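Local coordinates for protein rubisco operon transcriptional regulator (Synechocystis sp., PDB 5Y2W) that acts as a LysR-type transcriptional repressor whose regulatory domain binds 2-phosphoglycolate, probably coordinating carbon with nitrogen metabolism, at residues R12-A21 against E59-E67; L105-R113 against I146-S157. All blocks are in the same frame, centred on the assembly; numbering follows the deposited sequence.

Contact 1 (R12-A21 against E59-E67); sequences RLRLAVITTA and EDDLYIVSE. With PGA (2-phosphoglycolic acid), chain B.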
loop_
_atom_site.group_PDB
_atom_site.type_symbol
_atom_site.label_atom_id
_atom_site.label_comp_id
_atom_site.label_asym_id
_atom_site.label_seq_id
_atom_site.Cartn_x
_atom_site.Cartn_y
_atom_site.Cartn_z
ATOM N N ARG A 12 -21.497 2.997 11.641
ATOM C CA ARG A 12 -20.317 2.983 10.768
ATOM C C ARG A 12 -19.345 4.155 11.033
ATOM O O ARG A 12 -19.768 5.298 11.065
ATOM C CB ARG A 12 -20.748 3.050 9.310
ATOM C CG ARG A 12 -19.577 2.955 8.336
ATOM C CD ARG A 12 -18.942 1.560 8.288
ATOM N NE ARG A 12 -19.700 0.652 7.428
ATOM C CZ ARG A 12 -19.720 0.706 6.096
ATOM N NH1 ARG A 12 -20.465 -0.155 5.415
ATOM N NH2 ARG A 12 -19.003 1.612 5.433
ATOM N N LEU A 13 -18.059 3.855 11.226
ATOM C CA LEU A 13 -16.985 4.872 11.294
ATOM C C LEU A 13 -16.176 4.841 9.999
ATOM O O LEU A 13 -15.709 3.778 9.612
ATOM C CB LEU A 13 -16.055 4.554 12.449
ATOM C CG LEU A 13 -14.781 5.407 12.533
ATOM C CD1 LEU A 13 -15.070 6.894 12.790
ATOM C CD2 LEU A 13 -13.917 4.801 13.623
ATOM N N ARG A 14 -16.046 5.985 9.327
ATOM C CA ARG A 14 -15.303 6.112 8.064
ATOM C C ARG A 14 -14.004 6.897 8.306
ATOM O O ARG A 14 -14.035 8.110 8.570
ATOM C CB ARG A 14 -16.098 6.863 7.002
ATOM C CG ARG A 14 -17.159 6.031 6.318
ATOM C CD ARG A 14 -18.091 6.906 5.506
ATOM N NE ARG A 14 -19.459 6.408 5.615
ATOM C CZ ARG A 14 -20.226 6.502 6.709
ATOM N NH1 ARG A 14 -21.457 5.986 6.685
ATOM N NH2 ARG A 14 -19.781 7.095 7.831
ATOM N N LEU A 15 -12.882 6.191 8.195
ATOM C CA LEU A 15 -11.556 6.781 8.357
ATOM C C LEU A 15 -10.847 6.835 7.032
ATOM O O LEU A 15 -10.761 5.807 6.290
ATOM C CB LEU A 15 -10.708 5.937 9.309
ATOM C CG LEU A 15 -11.371 5.655 10.650
ATOM C CD1 LEU A 15 -10.618 4.574 11.391
ATOM C CD2 LEU A 15 -11.464 6.928 11.476
ATOM N N ALA A 16 -10.285 7.995 6.742
ATOM C CA ALA A 16 -9.298 8.053 5.685
ATOM C C ALA A 16 -7.941 8.424 6.299
ATOM O O ALA A 16 -7.843 9.358 7.119
ATOM C CB ALA A 16 -9.717 8.977 4.552
ATOM N N VAL A 17 -6.914 7.640 5.928
ATOM C CA VAL A 17 -5.579 7.810 6.453
ATOM C C VAL A 17 -4.513 7.930 5.350
ATOM O O VAL A 17 -4.620 7.362 4.244
ATOM C CB VAL A 17 -5.197 6.735 7.520
ATOM C CG1 VAL A 17 -6.282 6.585 8.564
ATOM C CG2 VAL A 17 -4.842 5.381 6.915
ATOM N N ILE A 18 -3.455 8.660 5.672
ATOM C CA ILE A 18 -2.298 8.700 4.780
ATOM C C ILE A 18 -1.563 7.349 4.747
ATOM O O ILE A 18 -1.687 6.540 5.658
ATOM C CB ILE A 18 -1.357 9.838 5.143
ATOM C CG1 ILE A 18 -0.994 9.757 6.629
ATOM C CG2 ILE A 18 -1.991 11.163 4.730
ATOM C CD1 ILE A 18 0.241 10.511 6.972
ATOM N N THR A 19 -0.749 7.132 3.716
ATOM C CA THR A 19 -0.255 5.804 3.427
ATOM C C THR A 19 0.505 5.228 4.595
ATOM O O THR A 19 0.411 4.048 4.883
ATOM C CB THR A 19 0.689 5.807 2.216
ATOM O OG1 THR A 19 1.709 6.785 2.457
ATOM C CG2 THR A 19 -0.057 6.130 0.936
ATOM N N THR A 20 1.248 6.055 5.283
ATOM C CA THR A 20 2.189 5.563 6.267
ATOM C C THR A 20 1.515 5.076 7.570
ATOM O O THR A 20 2.153 4.482 8.463
ATOM C CB THR A 20 3.199 6.679 6.581
ATOM O OG1 THR A 20 2.498 7.906 6.935
ATOM C CG2 THR A 20 4.009 6.954 5.360
ATOM N N ALA A 21 0.232 5.377 7.693
ATOM C CA ALA A 21 -0.579 5.009 8.866
ATOM C C ALA A 21 -1.356 3.722 8.691
ATOM O O ALA A 21 -2.138 3.384 9.556
ATOM C CB ALA A 21 -1.547 6.143 9.178
ATOM N N GLU A 59 -16.070 13.227 2.593
ATOM C CA GLU A 59 -16.361 11.779 2.471
ATOM C C GLU A 59 -16.291 10.975 3.769
ATOM O O GLU A 59 -16.952 9.950 3.928
ATOM C CB GLU A 59 -15.497 11.148 1.377
ATOM C CG GLU A 59 -15.784 11.750 0.007
ATOM C CD GLU A 59 -15.099 11.006 -1.121
ATOM O OE1 GLU A 59 -15.355 9.798 -1.250
ATOM O OE2 GLU A 59 -14.305 11.611 -1.881
ATOM N N ASP A 60 -15.543 11.464 4.742
ATOM C CA ASP A 60 -15.246 10.654 5.917
ATOM C C ASP A 60 -15.539 11.408 7.189
ATOM O O ASP A 60 -15.686 12.636 7.195
ATOM C CB ASP A 60 -13.745 10.268 5.876
ATOM C CG ASP A 60 -13.371 9.533 4.585
ATOM O OD1 ASP A 60 -13.766 8.366 4.473
ATOM O OD2 ASP A 60 -12.752 10.136 3.675
ATOM N N ASP A 61 -15.568 10.652 8.269
ATOM C CA ASP A 61 -15.667 11.195 9.598
ATOM C C ASP A 61 -14.364 11.843 10.057
ATOM O O ASP A 61 -14.337 12.987 10.511
ATOM C CB ASP A 61 -16.035 10.046 10.533
ATOM C CG ASP A 61 -17.394 9.459 10.191
ATOM O OD1 ASP A 61 -18.336 10.261 10.041
ATOM O OD2 ASP A 61 -17.524 8.232 10.008
ATOM N N LEU A 62 -13.274 11.088 9.922
ATOM C CA LEU A 62 -11.974 11.548 10.342
ATOM C C LEU A 62 -10.873 11.265 9.315
ATOM O O LEU A 62 -10.944 10.322 8.520
ATOM C CB LEU A 62 -11.613 10.914 11.671
ATOM C CG LEU A 62 -12.432 11.315 12.906
ATOM C CD1 LEU A 62 -12.038 10.383 14.060
ATOM C CD2 LEU A 62 -12.267 12.795 13.304
ATOM N N TYR A 63 -9.849 12.104 9.384
ATOM C CA TYR A 63 -8.746 12.064 8.480
ATOM C C TYR A 63 -7.477 12.053 9.320
ATOM O O TYR A 63 -7.336 12.791 10.307
ATOM C CB TYR A 63 -8.787 13.278 7.580
ATOM C CG TYR A 63 -10.090 13.435 6.798
ATOM C CD1 TYR A 63 -11.185 14.139 7.340
ATOM C CD2 TYR A 63 -10.234 12.885 5.525
ATOM C CE1 TYR A 63 -12.378 14.246 6.639
ATOM C CE2 TYR A 63 -11.413 13.020 4.817
ATOM C CZ TYR A 63 -12.486 13.683 5.392
ATOM O OH TYR A 63 -13.632 13.836 4.683
ATOM N N ILE A 64 -6.545 11.203 8.922
ATOM C CA ILE A 64 -5.198 11.247 9.463
ATOM C C ILE A 64 -4.198 11.720 8.410
ATOM O O ILE A 64 -4.029 11.145 7.292
ATOM C CB ILE A 64 -4.853 9.897 10.033
ATOM C CG1 ILE A 64 -5.911 9.607 11.109
ATOM C CG2 ILE A 64 -3.404 9.873 10.543
ATOM C CD1 ILE A 64 -5.490 8.658 12.207
ATOM N N VAL A 65 -3.566 12.828 8.770
ATOM C CA VAL A 65 -2.676 13.556 7.898
ATOM C C VAL A 65 -1.452 14.001 8.710
ATOM O O VAL A 65 -1.519 14.057 9.937
ATOM C CB VAL A 65 -3.369 14.762 7.317
ATOM C CG1 VAL A 65 -4.598 14.298 6.559
ATOM C CG2 VAL A 65 -3.721 15.780 8.418
ATOM N N SER A 66 -0.330 14.228 8.022
ATOM C CA SER A 66 0.839 14.917 8.589
ATOM C C SER A 66 0.929 16.430 8.285
ATOM O O SER A 66 1.466 17.196 9.051
ATOM C CB SER A 66 2.116 14.253 8.059
ATOM O OG SER A 66 2.170 12.953 8.536
ATOM N N GLU A 67 0.499 16.797 7.100
ATOM C CA GLU A 67 0.496 18.169 6.627
ATOM C C GLU A 67 -0.977 18.504 6.291
ATOM O O GLU A 67 -1.542 17.975 5.361
ATOM C CB GLU A 67 1.401 18.363 5.405
ATOM C CG GLU A 67 1.560 19.834 5.059
ATOM C CD GLU A 67 2.263 20.144 3.753
ATOM O OE1 GLU A 67 2.601 19.231 2.951
ATOM O OE2 GLU A 67 2.489 21.351 3.542
HETATM P P PGA B . 1.969 10.546 1.721
HETATM O O1P PGA B . 1.938 10.839 3.310
HETATM O O2P PGA B . 1.306 9.221 1.534
HETATM O O3P PGA B . 3.464 10.593 1.362
HETATM O O4P PGA B . 1.054 11.565 1.152
HETATM C C2 PGA B . 2.419 10.004 4.342
HETATM C C1 PGA B . 3.182 10.774 5.413
HETATM O O1 PGA B . 3.672 10.140 6.399
HETATM O O2 PGA B . 3.289 12.010 5.271
#
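With CG of Asp61 beside its backbone N (chi1 -63°), OD2 swings across to Arg14 and takes two donors from that residue. The stronger is the main chain: Arg14 N lies 2.8 Å from Asp61 OD2, and the nearly straight bond (165°) meets the carboxylate on its anti side. Arg14 NH2 adds a weak bond and salt bridge to Asp61 OD2 at 3.3 Å; this oxygen sits at the guanidinium edge, in its plane, and the two flat groups are turned 71° apart; both donors go to OD2, none to OD1. The opposite exchange runs from Asp61 N to Arg14 O at 3.0 Å. A leucine in place of Asp61 would probably leave the Arg14 amide without its acceptor and the guanidinium freer to turn.

Beyond this bracket the chains run as a parallel beta pair. Ala16 N reaches Leu62 O at 3.0 Å and Ile64 N reaches Ala16 O at 2.9 Å, followed by Ile18 N to Ile64 O. On one face Val17 and Ile64 lie side by side, Val17 CG1 being 3.9 Å from Ile64 CB; on the other, Ala16 CB meets the Tyr63 ring obliquely. At the C-terminal strand end, where ligands of this binding-protein-like fold characteristically sit, Thr19 OG1 grips PGA O2P at 2.6 Å and Thr20 OG1 grips PGA O1 at 2.6 Å. Ile18 CD1 presses on the carbon backbone of the ligand.

Strand 39-46 bonds to the other edge of 12-18 through Ser42 and Lys44. Helix 199-211 packs on Leu13 and Leu62 through Phe204, while helix 48-56 packs on Tyr63 and Val65, so the pair is interior to a sheet sandwiched by helices.

Contact 2 (L105-R113 against I146-S157); sequences LNDEAFIMR and IKQAIAGGMGIS. With PGA (2-phosphoglycolic acid), chain B.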
loop_
_atom_site.group_PDB
_atom_site.type_symbol
_atom_site.label_atom_id
_atom_site.label_comp_id
_atom_site.label_asym_id
_atom_site.label_seq_id
_atom_site.Cartn_x
_atom_site.Cartn_y
_atom_site.Cartn_z
ATOM N N LEU A 105 24.202 13.773 -0.096
ATOM C CA LEU A 105 23.085 13.251 -0.899
ATOM C C LEU A 105 23.109 13.661 -2.368
ATOM O O LEU A 105 22.406 13.084 -3.187
ATOM C CB LEU A 105 21.724 13.656 -0.285
ATOM C CG LEU A 105 21.445 13.032 1.084
ATOM C CD1 LEU A 105 20.014 13.321 1.498
ATOM C CD2 LEU A 105 21.730 11.556 1.091
ATOM N N ASN A 106 23.904 14.665 -2.687
ATOM C CA ASN A 106 23.973 15.200 -4.018
ATOM C C ASN A 106 24.310 14.147 -5.059
ATOM O O ASN A 106 25.299 13.456 -4.928
ATOM C CB ASN A 106 25.061 16.257 -4.044
ATOM C CG ASN A 106 24.544 17.582 -3.586
ATOM O OD1 ASN A 106 23.583 18.083 -4.142
ATOM N ND2 ASN A 106 25.156 18.140 -2.569
ATOM N N ASP A 107 23.482 14.034 -6.075
ATOM C CA ASP A 107 23.673 13.057 -7.142
ATOM C C ASP A 107 23.529 11.599 -6.748
ATOM O O ASP A 107 23.726 10.741 -7.587
ATOM C CB ASP A 107 24.992 13.327 -7.880
ATOM C CG ASP A 107 24.955 14.645 -8.588
ATOM O OD1 ASP A 107 24.261 14.692 -9.607
ATOM O OD2 ASP A 107 25.525 15.646 -8.093
ATOM N N GLU A 108 23.145 11.318 -5.503
ATOM C CA GLU A 108 22.727 9.973 -5.139
ATOM C C GLU A 108 21.506 9.550 -5.890
ATOM O O GLU A 108 20.630 10.369 -6.179
ATOM C CB GLU A 108 22.366 9.887 -3.670
ATOM C CG GLU A 108 23.557 9.864 -2.747
ATOM C CD GLU A 108 24.251 8.500 -2.655
ATOM O OE1 GLU A 108 23.568 7.427 -2.775
ATOM O OE2 GLU A 108 25.503 8.520 -2.476
ATOM N N ALA A 109 21.458 8.253 -6.235
ATOM C CA ALA A 109 20.300 7.677 -6.905
ATOM C C ALA A 109 19.219 7.657 -5.835
ATOM O O ALA A 109 19.423 7.123 -4.720
ATOM C CB ALA A 109 20.565 6.262 -7.418
ATOM N N PHE A 110 18.089 8.258 -6.172
ATOM C CA PHE A 110 17.040 8.561 -5.194
ATOM C C PHE A 110 15.654 8.264 -5.778
ATOM O O PHE A 110 15.262 8.829 -6.809
ATOM C CB PHE A 110 17.123 10.015 -4.800
ATOM C CG PHE A 110 16.306 10.361 -3.594
ATOM C CD1 PHE A 110 14.944 10.566 -3.706
ATOM C CD2 PHE A 110 16.903 10.475 -2.361
ATOM C CE1 PHE A 110 14.178 10.864 -2.585
ATOM C CE2 PHE A 110 16.166 10.772 -1.237
ATOM C CZ PHE A 110 14.789 10.977 -1.355
ATOM N N ILE A 111 14.905 7.412 -5.093
ATOM C CA ILE A 111 13.619 7.001 -5.579
ATOM C C ILE A 111 12.591 7.896 -4.991
ATOM O O ILE A 111 12.550 8.062 -3.766
ATOM C CB ILE A 111 13.334 5.552 -5.162
ATOM C CG1 ILE A 111 14.460 4.617 -5.660
ATOM C CG2 ILE A 111 11.970 5.114 -5.693
ATOM C CD1 ILE A 111 14.771 3.465 -4.734
ATOM N N MET A 112 11.712 8.425 -5.808
ATOM C CA MET A 112 10.689 9.328 -5.290
ATOM C C MET A 112 9.314 8.652 -5.247
ATOM O O MET A 112 9.030 7.741 -5.998
ATOM C CB MET A 112 10.566 10.536 -6.198
ATOM C CG MET A 112 11.663 11.568 -6.082
ATOM S SD MET A 112 11.455 12.740 -4.714
ATOM C CE MET A 112 12.888 13.824 -4.796
ATOM N N ARG A 113 8.470 9.090 -4.331
ATOM C CA ARG A 113 7.058 8.764 -4.315
ATOM C C ARG A 113 6.364 9.492 -5.485
ATOM O O ARG A 113 6.953 10.400 -6.099
ATOM C CB ARG A 113 6.444 9.261 -2.978
ATOM C CG ARG A 113 6.743 8.395 -1.766
ATOM C CD ARG A 113 5.892 7.152 -1.704
ATOM N NE ARG A 113 4.486 7.543 -1.748
ATOM C CZ ARG A 113 3.751 7.939 -0.708
ATOM N NH1 ARG A 113 2.507 8.396 -0.939
ATOM N NH2 ARG A 113 4.249 7.888 0.537
ATOM N N ILE A 146 8.843 1.340 -2.846
ATOM C CA ILE A 146 10.078 1.967 -2.628
ATOM C C ILE A 146 10.988 1.139 -1.746
ATOM O O ILE A 146 12.179 1.011 -2.041
ATOM C CB ILE A 146 9.939 3.382 -2.040
ATOM C CG1 ILE A 146 9.285 4.292 -3.047
ATOM C CG2 ILE A 146 11.316 3.911 -1.712
ATOM C CD1 ILE A 146 9.007 5.695 -2.571
ATOM N N LYS A 147 10.478 0.525 -0.695
ATOM C CA LYS A 147 11.357 -0.354 0.118
ATOM C C LYS A 147 11.912 -1.542 -0.703
ATOM O O LYS A 147 13.071 -1.940 -0.545
ATOM C CB LYS A 147 10.624 -0.917 1.304
ATOM C CG LYS A 147 10.317 0.162 2.342
ATOM C CD LYS A 147 9.787 -0.439 3.627
ATOM C CE LYS A 147 8.356 -0.953 3.524
ATOM N NZ LYS A 147 8.107 -1.765 4.743
ATOM N N GLN A 148 11.049 -2.174 -1.484
ATOM C CA GLN A 148 11.497 -3.181 -2.449
ATOM C C GLN A 148 12.574 -2.638 -3.392
ATOM O O GLN A 148 13.569 -3.264 -3.592
ATOM C CB GLN A 148 10.321 -3.677 -3.296
ATOM C CG GLN A 148 9.576 -4.835 -2.690
ATOM C CD GLN A 148 10.435 -6.073 -2.547
ATOM O OE1 GLN A 148 11.321 -6.346 -3.356
ATOM N NE2 GLN A 148 10.213 -6.794 -1.476
ATOM N N ALA A 149 12.383 -1.461 -3.954
ATOM C CA ALA A 149 13.429 -0.926 -4.857
ATOM C C ALA A 149 14.778 -0.706 -4.174
ATOM O O ALA A 149 15.854 -1.018 -4.736
ATOM C CB ALA A 149 12.952 0.326 -5.564
ATOM N N ILE A 150 14.728 -0.251 -2.926
ATOM C CA ILE A 150 15.933 0.006 -2.201
ATOM C C ILE A 150 16.600 -1.329 -1.940
ATOM O O ILE A 150 17.798 -1.448 -2.087
ATOM C CB ILE A 150 15.671 0.665 -0.865
ATOM C CG1 ILE A 150 15.111 2.070 -1.067
ATOM C CG2 ILE A 150 16.940 0.701 -0.009
ATOM C CD1 ILE A 150 14.508 2.606 0.209
ATOM N N ALA A 151 15.822 -2.306 -1.489
ATOM C CA ALA A 151 16.357 -3.625 -1.233
ATOM C C ALA A 151 16.965 -4.204 -2.517
ATOM O O ALA A 151 17.940 -4.907 -2.429
ATOM C CB ALA A 151 15.290 -4.546 -0.715
ATOM N N GLY A 152 16.394 -3.918 -3.693
ATOM C CA GLY A 152 16.982 -4.406 -4.962
ATOM C C GLY A 152 18.082 -3.501 -5.509
ATOM O O GLY A 152 18.415 -3.592 -6.696
ATOM N N GLY A 153 18.592 -2.576 -4.683
ATOM C CA GLY A 153 19.788 -1.816 -5.022
ATOM C C GLY A 153 19.498 -0.656 -5.941
ATOM O O GLY A 153 20.387 -0.125 -6.559
ATOM N N MET A 154 18.257 -0.214 -6.031
ATOM C CA MET A 154 17.925 0.888 -6.936
ATOM C C MET A 154 18.119 2.302 -6.357
ATOM O O MET A 154 17.824 3.309 -7.011
ATOM C CB MET A 154 16.503 0.695 -7.447
ATOM C CG MET A 154 16.401 -0.478 -8.409
ATOM S SD MET A 154 14.694 -1.036 -8.621
ATOM C CE MET A 154 14.808 -2.631 -7.794
ATOM N N GLY A 155 18.648 2.391 -5.148
ATOM C CA GLY A 155 18.996 3.692 -4.592
ATOM C C GLY A 155 18.532 3.872 -3.152
ATOM O O GLY A 155 18.275 2.916 -2.468
ATOM N N ILE A 156 18.450 5.119 -2.721
ATOM C CA ILE A 156 17.969 5.476 -1.390
ATOM C C ILE A 156 16.699 6.257 -1.595
ATOM O O ILE A 156 16.369 6.641 -2.712
ATOM C CB ILE A 156 19.005 6.323 -0.639
ATOM C CG1 ILE A 156 19.203 7.649 -1.337
ATOM C CG2 ILE A 156 20.328 5.599 -0.630
ATOM C CD1 ILE A 156 20.170 8.545 -0.605
ATOM N N SER A 157 15.967 6.410 -0.516
ATOM C CA SER A 157 14.754 7.212 -0.482
ATOM C C SER A 157 14.568 7.811 0.920
ATOM O O SER A 157 15.361 7.580 1.812
ATOM C CB SER A 157 13.533 6.353 -0.778
ATOM O OG SER A 157 12.438 7.174 -1.222
HETATM P P PGA B . 1.969 10.546 1.721
HETATM O O1P PGA B . 1.938 10.839 3.310
HETATM O O2P PGA B . 1.306 9.221 1.534
HETATM O O3P PGA B . 3.464 10.593 1.362
HETATM O O4P PGA B . 1.054 11.565 1.152
HETATM C C2 PGA B . 2.419 10.004 4.342
HETATM C C1 PGA B . 3.182 10.774 5.413
HETATM O O1 PGA B . 3.672 10.140 6.399
HETATM O O2 PGA B . 3.289 12.010 5.271
#
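Ile111 drives its CD1 methyl into the end of helix 146-151, meeting Ala149 CB at 3.7 Å and Ile150 CG1 at 3.9 Å, while its CG2 branch, on the other side of CB, slides past Ile146 CG1. Equally tight, Ile146 CD1 crosses the Arg113 aliphatic chain at about a right angle, 3.5 Å from Arg113 CD, and Ile156 CD1 packs on Leu105 CD2. Backbone bonds fix this part: Ile156 N binds Ala109 O at 3.0 Å in a nearly linear bond (172°), and Ile111 N binds Ile156 O at 2.9 Å, a single beta bridge centred on Phe110 and Ile156. Gly155 suits this place twice over: its backbone angles favour glycine, and a CB would run into Ala109 O. Beside the bridge, Ser157 CA stands over one face of the Phe110 ring, a CH-pi contact 4.1 Å from the centroid. A chi1 of -159° carries Ser157 OG away from its own N and across to Ile111 O at 2.7 Å, which satisfies this buried hydroxyl.

The looser side is the helix end. A Schellman motif with Gly153 as C-prime residue turns the chain through exposed Gly152 and Gly153, which touch nothing of 105-113. Met154 CB and O close round Ile111 CD1, but Met154 and Ala109 are partly exposed, and Met154 also packs on Pro26 of the second subunit.

Toward the ligand, Arg113 NH1 donates to PGA O2P at 2.9 Å, in the guanidinium plane, and Asn143 holds Arg113 NH2. The chemistry implies an apolar core, crossed by one backbone bridge, that contributes one of the positive charges at the ligand, alongside Arg185.

In the fold
The two contacts lie on opposite sides of the chain's centre, about 28 Å apart between centres, and follow one another along the sequence. Both are largely buried. Contact 1 joins two neighbouring strands of the five-stranded mixed sheet, so repeated backbone bonds dominate, with a charged pair at its partly exposed end. Contact 2 pairs an irregular segment with a helix end and its following turn; one bridge and apolar packing carry it, and only there does the second subunit touch. They converge on the ligand: hydroxyls serve it from 12-21, a guanidinium from 105-113, and a weak Thr19-Arg113 hydrogen bond links them, as expected for a cleft between two lobes.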